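Local coordinates for protein peroxinectin A (PDB 6ERC) that reduces hydrogen peroxide with a covalently modified haem, oxidising phenolic donors, iodide and thiocyanate as a secreted peroxidase, at residues A[204-209]-A[213-218]; A[227-232]-A[340-345]. All coordinates share one frame; numbering follows the deposited sequence.

Both contacts lie on the same side of the chain's centre and share helix 218-241: contact 1 ends at its first residue, and contact 2 uses its middle. Their centres are 14 Å apart, and they touch through Pro218 CB and Leu344 CD1, 3.6 Å from each other. Both are buried. Contact 1 lies nearer the chain's centre, about 15 Å against 20 Å, with all its touching residues buried; in contact 2 only Arg229 of the touching residues is partly exposed. Their chemistry differs. Near the haem, a neutral amide meets loop backbone while Arg213 and Glu216 of the same segment bond the cofactor; farther out, a long charged side chain bridges segments whose nearest CA atoms, of Arg229 and Val341, lie 11.5 Å apart.

Contact 1: A[204-209]-A[213-218]; sequences DQLYSV and RGNENP. With HEM (protoporphyrin IX containing Fe), chain F.
Leu206 and Asn215 bring their CA atoms within 6.7 Å, and Val209 and Gly214 within 6.5 Å, where two loop runs pass each other before helix 218-241. At Gly214 the approach is backbone to side chain, with its CA 4.0 Å from Val209 CG2; a CB there would clash with that methyl.

Asn215 shows how one amide can read both polar groups of a residue. Its OD1 accepts from Tyr207 N at 3.0 Å, the donor tilted 15° from the carbonyl plane, while ND2 gives a straighter bond (165°) to Tyr207 O, also 3.0 Å away. With CG anti to the carbonyl carbon (chi1 -64°), the amide reaches this backbone and leaves OD1 at the edge of the Tyr207 ring.

The side chains of Arg213 and Glu216 lead to the haem instead. Glu216 OE2 is bonded covalently to the haem methyl CMB, an ester link of the kind found in mammalian peroxidases such as lactoperoxidase, and Arg213, the probable transition-state stabiliser, gives NH1 to propionate O1D at 3.2 Å.

Leu221 of helix 218-241 touches Tyr207 and Asn215, Val209 packs on His224, and Asn217 OD1 N-caps the helix at Leu220 N.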
ATOM      1  N   ASP A 204     -20.628   5.742  10.404  1.00 65.94           N
ATOM      2  CA  ASP A 204     -20.662   5.375  11.817  1.00 67.02           C
ATOM      3  C   ASP A 204     -20.569   3.870  12.038  1.00 66.79           C
ATOM      4  O   ASP A 204     -20.416   3.442  13.187  1.00 68.05           O
ATOM      5  CB  ASP A 204     -21.929   5.910  12.494  1.00 67.45           C
ATOM      6  CG  ASP A 204     -23.200   5.439  11.819  1.00 69.49           C
ATOM      7  OD1 ASP A 204     -23.349   5.687  10.606  1.00 69.29           O
ATOM      8  OD2 ASP A 204     -24.047   4.821  12.501  1.00 69.50           O
ATOM      9  N   GLN A 205     -20.659   3.061  10.982  1.00 66.00           N
ATOM     10  CA  GLN A 205     -20.458   1.623  11.096  1.00 65.00           C
ATOM     11  C   GLN A 205     -19.039   1.190  10.747  1.00 63.31           C
ATOM     12  O   GLN A 205     -18.703   0.019  10.948  1.00 63.57           O
ATOM     13  CB  GLN A 205     -21.451   0.874  10.198  1.00 64.58           C
ATOM     14  CG  GLN A 205     -22.905   0.985  10.653  1.00 66.21           C
ATOM     15  CD  GLN A 205     -23.893   0.396   9.652  1.00 68.18           C
ATOM     16  OE1 GLN A 205     -25.025   0.871   9.534  1.00 68.56           O
ATOM     17  NE2 GLN A 205     -23.472  -0.644   8.931  1.00 65.99           N
ATOM     18  N   LEU A 206     -18.206   2.096  10.239  1.00 62.82           N
ATOM     19  CA  LEU A 206     -16.821   1.767   9.935  1.00 61.91           C
ATOM     20  C   LEU A 206     -15.970   1.795  11.198  1.00 62.51           C
ATOM     21  O   LEU A 206     -16.262   2.513  12.160  1.00 64.68           O
ATOM     22  CB  LEU A 206     -16.241   2.748   8.914  1.00 61.63           C
ATOM     23  CG  LEU A 206     -16.951   2.865   7.564  1.00 62.76           C
ATOM     24  CD1 LEU A 206     -16.227   3.883   6.695  1.00 63.10           C
ATOM     25  CD2 LEU A 206     -17.037   1.519   6.855  1.00 61.20           C
ATOM     26  N   TYR A 207     -14.901   1.006  11.184  1.00 59.32           N
ATOM     27  CA  TYR A 207     -13.975   0.972  12.304  1.00 59.01           C
ATOM     28  C   TYR A 207     -13.015   2.151  12.231  1.00 58.14           C
ATOM     29  O   TYR A 207     -12.579   2.549  11.148  1.00 58.67           O
ATOM     30  CB  TYR A 207     -13.203  -0.347  12.315  1.00 59.28           C
ATOM     31  CG  TYR A 207     -14.082  -1.549  12.590  1.00 60.52           C
ATOM     32  CD1 TYR A 207     -14.443  -1.887  13.889  1.00 57.52           C
ATOM     33  CD2 TYR A 207     -14.558  -2.340  11.549  1.00 58.51           C
ATOM     34  CE1 TYR A 207     -15.247  -2.978  14.146  1.00 57.80           C
ATOM     35  CE2 TYR A 207     -15.364  -3.435  11.797  1.00 58.52           C
ATOM     36  CZ  TYR A 207     -15.705  -3.749  13.099  1.00 58.69           C
ATOM     37  OH  TYR A 207     -16.507  -4.837  13.353  1.00 58.61           O
ATOM     38  N   SER A 208     -12.695   2.714  13.394  1.00 62.17           N
ATOM     39  CA  SER A 208     -11.834   3.888  13.497  1.00 61.98           C
ATOM     40  C   SER A 208     -10.413   3.436  13.828  1.00 61.19           C
ATOM     41  O   SER A 208     -10.137   3.008  14.954  1.00 62.05           O
ATOM     42  CB  SER A 208     -12.370   4.846  14.559  1.00 62.30           C
ATOM     43  OG  SER A 208     -13.717   5.195  14.289  1.00 62.09           O
ATOM     44  N   VAL A 209      -9.516   3.535  12.844  1.00 57.29           N
ATOM     45  CA  VAL A 209      -8.118   3.161  13.005  1.00 57.21           C
ATOM     46  C   VAL A 209      -7.240   4.305  12.508  1.00 58.79           C
ATOM     47  O   VAL A 209      -7.709   5.263  11.893  1.00 60.48           O
ATOM     48  CB  VAL A 209      -7.772   1.850  12.267  1.00 57.69           C
ATOM     49  CG1 VAL A 209      -8.537   0.679  12.879  1.00 56.56           C
ATOM     50  CG2 VAL A 209      -8.069   1.974  10.774  1.00 57.66           C
ATOM     51  N   ARG A 213      -7.913   4.884   5.103  1.00 57.60           N
ATOM     52  CA  ARG A 213      -8.395   3.796   4.252  1.00 58.46           C
ATOM     53  C   ARG A 213      -8.160   2.429   4.881  1.00 56.71           C
ATOM     54  O   ARG A 213      -7.824   1.459   4.194  1.00 55.61           O
ATOM     55  CB  ARG A 213      -7.739   3.891   2.874  1.00 57.97           C
ATOM     56  CG  ARG A 213      -6.219   3.975   2.903  1.00 58.14           C
ATOM     57  CD  ARG A 213      -5.611   4.286   1.550  1.00 58.39           C
ATOM     58  NE  ARG A 213      -4.214   4.694   1.693  1.00 58.43           N
ATOM     59  CZ  ARG A 213      -3.363   4.855   0.683  1.00 60.95           C
ATOM     60  NH1 ARG A 213      -3.750   4.640  -0.574  1.00 61.18           N
ATOM     61  NH2 ARG A 213      -2.114   5.229   0.934  1.00 60.60           N
ATOM     62  N   GLY A 214      -8.339   2.322   6.199  1.00 58.31           N
ATOM     63  CA  GLY A 214      -8.181   1.038   6.859  1.00 57.59           C
ATOM     64  C   GLY A 214      -9.337   0.094   6.600  1.00 56.98           C
ATOM     65  O   GLY A 214      -9.164  -1.128   6.645  1.00 56.55           O
ATOM     66  N   ASN A 215     -10.521   0.635   6.326  1.00 55.85           N
ATOM     67  CA  ASN A 215     -11.687  -0.187   6.035  1.00 55.44           C
ATOM     68  C   ASN A 215     -11.719  -0.695   4.600  1.00 56.88           C
ATOM     69  O   ASN A 215     -12.684  -1.377   4.234  1.00 55.22           O
ATOM     70  CB  ASN A 215     -12.971   0.600   6.310  1.00 55.97           C
ATOM     71  CG  ASN A 215     -13.125   0.976   7.771  1.00 57.57           C
ATOM     72  OD1 ASN A 215     -13.750   0.253   8.549  1.00 55.24           O
ATOM     73  ND2 ASN A 215     -12.559   2.115   8.149  1.00 59.11           N
ATOM     74  N   GLU A 216     -10.701  -0.387   3.787  1.00 58.53           N
ATOM     75  CA  GLU A 216     -10.736  -0.737   2.368  1.00 56.48           C
ATOM     76  C   GLU A 216     -11.180  -2.181   2.165  1.00 55.90           C
ATOM     77  O   GLU A 216     -12.064  -2.458   1.347  1.00 57.54           O
ATOM     78  CB  GLU A 216      -9.364  -0.497   1.732  1.00 57.67           C
ATOM     79  CG  GLU A 216      -9.384  -0.364   0.199  1.00 57.82           C
ATOM     80  CD  GLU A 216      -9.259  -1.692  -0.539  1.00 57.48           C
ATOM     81  OE1 GLU A 216      -9.278  -2.754   0.116  1.00 57.85           O
ATOM     82  OE2 GLU A 216      -9.135  -1.669  -1.784  1.00 60.23           O
ATOM     83  N   ASN A 217     -10.588  -3.115   2.902  1.00 54.24           N
ATOM     84  CA  ASN A 217     -11.018  -4.503   2.828  1.00 55.29           C
ATOM     85  C   ASN A 217     -10.851  -5.146   4.195  1.00 55.08           C
ATOM     86  O   ASN A 217     -10.066  -4.667   5.023  1.00 54.67           O
ATOM     87  CB  ASN A 217     -10.235  -5.288   1.766  1.00 53.65           C
ATOM     88  CG  ASN A 217      -8.779  -5.466   2.125  1.00 52.82           C
ATOM     89  OD1 ASN A 217      -8.415  -6.409   2.825  1.00 53.91           O
ATOM     90  ND2 ASN A 217      -7.933  -4.567   1.636  1.00 52.12           N
ATOM     91  N   PRO A 218     -11.574  -6.240   4.463  1.00 53.75           N
ATOM     92  CA  PRO A 218     -11.501  -6.849   5.803  1.00 54.96           C
ATOM     93  C   PRO A 218     -10.136  -7.423   6.128  1.00 54.00           C
ATOM     94  O   PRO A 218      -9.642  -7.237   7.248  1.00 54.26           O
ATOM     95  CB  PRO A 218     -12.579  -7.944   5.754  1.00 55.60           C
ATOM     96  CG  PRO A 218     -13.424  -7.624   4.543  1.00 55.74           C
ATOM     97  CD  PRO A 218     -12.510  -6.954   3.581  1.00 55.15           C
TER
HETATM   98  CHA HEM F 604      -3.190   2.852  -4.145  1.00 54.12           C
HETATM   99  CHB HEM F 604      -7.064  -0.007  -3.701  1.00 50.11           C
HETATM  100  CHC HEM F 604      -4.145  -3.781  -2.751  1.00 47.77           C
HETATM  101  CHD HEM F 604      -0.271  -0.956  -3.438  1.00 52.38           C
HETATM  102  C1A HEM F 604      -4.482   2.389  -4.168  1.00 52.15           C
HETATM  103  C2A HEM F 604      -5.642   3.145  -4.570  1.00 50.82           C
HETATM  104  C3A HEM F 604      -6.718   2.362  -4.453  1.00 49.41           C
HETATM  105  C4A HEM F 604      -6.268   1.078  -3.965  1.00 49.80           C
HETATM  106  CMA HEM F 604      -8.183   2.737  -4.765  1.00 45.54           C
HETATM  107  CAA HEM F 604      -5.600   4.602  -5.060  1.00 51.66           C
HETATM  108  CBA HEM F 604      -5.969   4.580  -6.537  1.00 52.61           C
HETATM  109  CGA HEM F 604      -5.420   5.804  -7.221  1.00 54.79           C
HETATM  110  O1A HEM F 604      -4.174   5.965  -7.272  1.00 54.82           O
HETATM  111  O2A HEM F 604      -6.232   6.618  -7.729  1.00 54.01           O
HETATM  112  C1B HEM F 604      -6.603  -1.262  -3.387  1.00 49.24           C
HETATM  113  C2B HEM F 604      -7.441  -2.403  -3.109  1.00 47.71           C
HETATM  114  C3B HEM F 604      -6.641  -3.449  -2.840  1.00 48.25           C
HETATM  115  C4B HEM F 604      -5.268  -2.998  -2.945  1.00 49.49           C
HETATM  116  CMB HEM F 604      -8.981  -2.328  -3.132  1.00 43.14           C
HETATM  117  CAB HEM F 604      -7.012  -4.908  -2.486  1.00 47.63           C
HETATM  118  CBB HEM F 604      -8.271  -5.360  -2.467  1.00 48.58           C
HETATM  119  C1C HEM F 604      -2.838  -3.357  -2.861  1.00 47.66           C
HETATM  120  C2C HEM F 604      -1.649  -4.170  -2.677  1.00 48.10           C
HETATM  121  C3C HEM F 604      -0.571  -3.379  -2.867  1.00 49.54           C
HETATM  122  C4C HEM F 604      -1.062  -2.053  -3.175  1.00 51.55           C
HETATM  123  CMC HEM F 604      -1.735  -5.673  -2.333  1.00 45.50           C
HETATM  124  CAC HEM F 604       0.956  -3.649  -2.814  1.00 47.87           C
HETATM  125  CBC HEM F 604       1.535  -4.817  -2.528  1.00 47.73           C
HETATM  126  C1D HEM F 604      -0.724   0.325  -3.645  1.00 52.10           C
HETATM  127  C2D HEM F 604       0.100   1.505  -3.765  1.00 51.41           C
HETATM  128  C3D HEM F 604      -0.712   2.547  -3.970  1.00 54.18           C
HETATM  129  C4D HEM F 604      -2.073   2.071  -3.968  1.00 54.05           C
HETATM  130  CMD HEM F 604       1.641   1.514  -3.697  1.00 49.08           C
HETATM  131  CAD HEM F 604      -0.323   4.026  -4.141  1.00 53.66           C
HETATM  132  CBD HEM F 604      -0.070   4.543  -2.728  1.00 54.33           C
HETATM  133  CGD HEM F 604      -0.479   5.990  -2.595  1.00 53.26           C
HETATM  134  O1D HEM F 604      -1.684   6.248  -2.341  1.00 51.67           O
HETATM  135  O2D HEM F 604       0.385   6.893  -2.732  1.00 51.47           O
HETATM  136  NA  HEM F 604      -4.900   1.129  -3.802  1.00 54.14           N
HETATM  137  NB  HEM F 604      -5.284  -1.657  -3.279  1.00 54.65           N
HETATM  138  NC  HEM F 604      -2.439  -2.072  -3.161  1.00 52.80           N
HETATM  139  ND  HEM F 604      -2.044   0.708  -3.772  1.00 55.15           N
HETATM  140 FE   HEM F 604      -3.643  -0.448  -3.474  1.00 61.91          FE

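Contact 2: A[227-232]-A[340-345]; sequences LLRDHN and GVEPLI
Arg229 reaches from helix 218-241 to Glu342 of helix 342-350, a side-chain bridge between two helices of the largely helical animal haem peroxidase fold. Even the nearest CA atoms, those of Arg229 and Val341, are 11.5 Å apart, so the long side chain has to cover the distance.

The ionic part is a single salt bridge. Arg229 NH1 meets Glu342 OE2 at 3.2 Å, with an N-H...acceptor angle of 162°. The oxygen lies at the guanidinium's edge, in its plane, and is approached on its syn side, from somewhat out of the carboxylate plane. The arginine arrives fully stretched, whereas the glutamate folds at chi2 (75°) to bring its carboxylate across.

Hydrogen bonds beyond the pair fix the guanidinium further: NH1 also donates to Thr497 O and NH2 to Asp183 O, while Glu342 OE2 takes a weak bond from Ser499 N. A leucine in place of Arg229 would probably leave the Glu342 carboxylate without its charged mate and the carbonyls of Thr497 and Asp183 without these donors.

Within the backbone, Ile345 N bonds to Val341 O at 3.0 Å. Just before Val341, Gly340 has a positive phi (80°), and a CB on it would be crowded by Glu342 OE1.

The van der Waals part rests on Val341, which packs on Ser222 and Leu226 of helix 218-241. Coming at Arg229 from the opposite direction, it sets CG2 3.8 Å from NH1 and 4.0 Å from NH2.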
ATOM      1  N   LEU A 227      -2.601  -6.434  15.472  1.00 53.54           N
ATOM      2  CA  LEU A 227      -1.546  -5.597  16.031  1.00 56.85           C
ATOM      3  C   LEU A 227      -2.072  -4.710  17.150  1.00 57.45           C
ATOM      4  O   LEU A 227      -1.305  -4.303  18.029  1.00 55.54           O
ATOM      5  CB  LEU A 227      -0.903  -4.750  14.935  1.00 55.79           C
ATOM      6  CG  LEU A 227      -0.100  -5.514  13.880  1.00 55.32           C
ATOM      7  CD1 LEU A 227       0.540  -4.541  12.895  1.00 54.50           C
ATOM      8  CD2 LEU A 227       0.962  -6.404  14.515  1.00 55.17           C
ATOM      9  N   LEU A 228      -3.369  -4.399  17.135  1.00 57.07           N
ATOM     10  CA  LEU A 228      -3.969  -3.715  18.271  1.00 57.07           C
ATOM     11  C   LEU A 228      -4.056  -4.644  19.476  1.00 59.15           C
ATOM     12  O   LEU A 228      -3.732  -4.245  20.602  1.00 58.52           O
ATOM     13  CB  LEU A 228      -5.354  -3.191  17.896  1.00 57.47           C
ATOM     14  CG  LEU A 228      -5.428  -2.016  16.918  1.00 56.94           C
ATOM     15  CD1 LEU A 228      -6.870  -1.778  16.502  1.00 57.08           C
ATOM     16  CD2 LEU A 228      -4.838  -0.755  17.520  1.00 58.08           C
ATOM     17  N   ARG A 229      -4.489  -5.888  19.258  1.00 57.86           N
ATOM     18  CA  ARG A 229      -4.496  -6.873  20.334  1.00 59.08           C
ATOM     19  C   ARG A 229      -3.094  -7.073  20.890  1.00 59.09           C
ATOM     20  O   ARG A 229      -2.885  -7.059  22.110  1.00 58.48           O
ATOM     21  CB  ARG A 229      -5.059  -8.198  19.824  1.00 57.98           C
ATOM     22  CG  ARG A 229      -6.531  -8.161  19.472  1.00 58.01           C
ATOM     23  CD  ARG A 229      -6.980  -9.493  18.900  1.00 55.96           C
ATOM     24  NE  ARG A 229      -8.392  -9.493  18.544  1.00 55.48           N
ATOM     25  CZ  ARG A 229      -9.032 -10.532  18.022  1.00 56.49           C
ATOM     26  NH1 ARG A 229      -8.385 -11.666  17.790  1.00 55.30           N
ATOM     27  NH2 ARG A 229     -10.322 -10.438  17.729  1.00 57.85           N
ATOM     28  N   ASP A 230      -2.115  -7.266  20.004  1.00 58.71           N
ATOM     29  CA  ASP A 230      -0.736  -7.435  20.441  1.00 58.97           C
ATOM     30  C   ASP A 230      -0.237  -6.206  21.187  1.00 59.66           C
ATOM     31  O   ASP A 230       0.600  -6.322  22.088  1.00 60.18           O
ATOM     32  CB  ASP A 230       0.157  -7.729  19.234  1.00 59.10           C
ATOM     33  CG  ASP A 230       1.435  -8.452  19.612  1.00 58.72           C
ATOM     34  OD1 ASP A 230       1.348  -9.494  20.292  1.00 58.21           O
ATOM     35  OD2 ASP A 230       2.527  -7.993  19.208  1.00 59.73           O
ATOM     36  N   HIS A 231      -0.741  -5.022  20.831  1.00 58.49           N
ATOM     37  CA  HIS A 231      -0.354  -3.810  21.543  1.00 60.39           C
ATOM     38  C   HIS A 231      -0.896  -3.818  22.967  1.00 60.96           C
ATOM     39  O   HIS A 231      -0.144  -3.633  23.931  1.00 58.88           O
ATOM     40  CB  HIS A 231      -0.851  -2.576  20.789  1.00 58.64           C
ATOM     41  CG  HIS A 231      -0.598  -1.290  21.512  1.00 59.82           C
ATOM     42  ND1 HIS A 231      -1.444  -0.803  22.484  1.00 61.21           N
ATOM     43  CD2 HIS A 231       0.415  -0.397  21.412  1.00 59.86           C
ATOM     44  CE1 HIS A 231      -0.966   0.338  22.949  1.00 61.23           C
ATOM     45  NE2 HIS A 231       0.160   0.608  22.314  1.00 60.10           N
ATOM     46  N   ASN A 232      -2.206  -4.024  23.118  1.00 60.99           N
ATOM     47  CA  ASN A 232      -2.797  -4.044  24.449  1.00 61.05           C
ATOM     48  C   ASN A 232      -2.248  -5.191  25.284  1.00 62.10           C
ATOM     49  O   ASN A 232      -2.195  -5.093  26.515  1.00 62.31           O
ATOM     50  CB  ASN A 232      -4.319  -4.137  24.344  1.00 60.88           C
ATOM     51  CG  ASN A 232      -4.948  -2.844  23.872  1.00 61.06           C
ATOM     52  OD1 ASN A 232      -4.282  -1.812  23.779  1.00 60.39           O
ATOM     53  ND2 ASN A 232      -6.241  -2.887  23.583  1.00 61.57           N
ATOM     54  N   GLY A 340     -15.723 -12.428  13.689  1.00 57.82           N
ATOM     55  CA  GLY A 340     -14.355 -12.335  14.154  1.00 58.22           C
ATOM     56  C   GLY A 340     -13.345 -12.386  13.022  1.00 54.82           C
ATOM     57  O   GLY A 340     -13.656 -12.698  11.873  1.00 56.34           O
ATOM     58  N   VAL A 341     -12.096 -12.071  13.368  1.00 53.15           N
ATOM     59  CA  VAL A 341     -11.026 -12.062  12.375  1.00 54.37           C
ATOM     60  C   VAL A 341     -10.500 -13.459  12.071  1.00 53.72           C
ATOM     61  O   VAL A 341      -9.913 -13.668  11.001  1.00 52.97           O
ATOM     62  CB  VAL A 341      -9.851 -11.175  12.827  1.00 54.56           C
ATOM     63  CG1 VAL A 341     -10.309  -9.740  13.045  1.00 55.34           C
ATOM     64  CG2 VAL A 341      -9.202 -11.732  14.091  1.00 55.16           C
ATOM     65  N   GLU A 342     -10.685 -14.419  12.974  1.00 55.12           N
ATOM     66  CA  GLU A 342     -10.077 -15.736  12.790  1.00 55.70           C
ATOM     67  C   GLU A 342     -10.475 -16.387  11.475  1.00 53.98           C
ATOM     68  O   GLU A 342      -9.592 -16.929  10.788  1.00 53.13           O
ATOM     69  CB  GLU A 342     -10.426 -16.642  13.978  1.00 56.30           C
ATOM     70  CG  GLU A 342      -9.662 -16.326  15.253  1.00 56.55           C
ATOM     71  CD  GLU A 342     -10.167 -15.079  15.955  1.00 56.75           C
ATOM     72  OE1 GLU A 342     -11.275 -14.608  15.622  1.00 55.58           O
ATOM     73  OE2 GLU A 342      -9.454 -14.571  16.846  1.00 57.31           O
ATOM     74  N   PRO A 343     -11.748 -16.389  11.065  1.00 54.52           N
ATOM     75  CA  PRO A 343     -12.088 -17.028   9.780  1.00 55.60           C
ATOM     76  C   PRO A 343     -11.388 -16.398   8.587  1.00 54.03           C
ATOM     77  O   PRO A 343     -11.029 -17.107   7.640  1.00 52.83           O
ATOM     78  CB  PRO A 343     -13.613 -16.863   9.703  1.00 55.35           C
ATOM     79  CG  PRO A 343     -14.052 -16.645  11.109  1.00 55.51           C
ATOM     80  CD  PRO A 343     -12.943 -15.896  11.768  1.00 54.31           C
ATOM     81  N   LEU A 344     -11.194 -15.079   8.601  1.00 53.09           N
ATOM     82  CA  LEU A 344     -10.435 -14.431   7.537  1.00 52.17           C
ATOM     83  C   LEU A 344      -8.978 -14.867   7.566  1.00 52.97           C
ATOM     84  O   LEU A 344      -8.426 -15.286   6.541  1.00 54.35           O
ATOM     85  CB  LEU A 344     -10.537 -12.913   7.668  1.00 53.03           C
ATOM     86  CG  LEU A 344     -11.875 -12.297   7.260  1.00 54.65           C
ATOM     87  CD1 LEU A 344     -11.982 -10.884   7.801  1.00 55.32           C
ATOM     88  CD2 LEU A 344     -12.024 -12.304   5.744  1.00 55.29           C
ATOM     89  N   ILE A 345      -8.336 -14.769   8.733  1.00 53.29           N
ATOM     90  CA  ILE A 345      -6.920 -15.113   8.838  1.00 51.52           C
ATOM     91  C   ILE A 345      -6.672 -16.500   8.268  1.00 51.42           C
ATOM     92  O   ILE A 345      -5.708 -16.721   7.525  1.00 53.00           O
ATOM     93  CB  ILE A 345      -6.447 -15.018  10.302  1.00 54.09           C
ATOM     94  CG1 ILE A 345      -6.666 -13.609  10.870  1.00 53.21           C
ATOM     95  CG2 ILE A 345      -4.976 -15.419  10.413  1.00 53.05           C
ATOM     96  CD1 ILE A 345      -5.866 -12.519  10.192  1.00 53.84           C
TER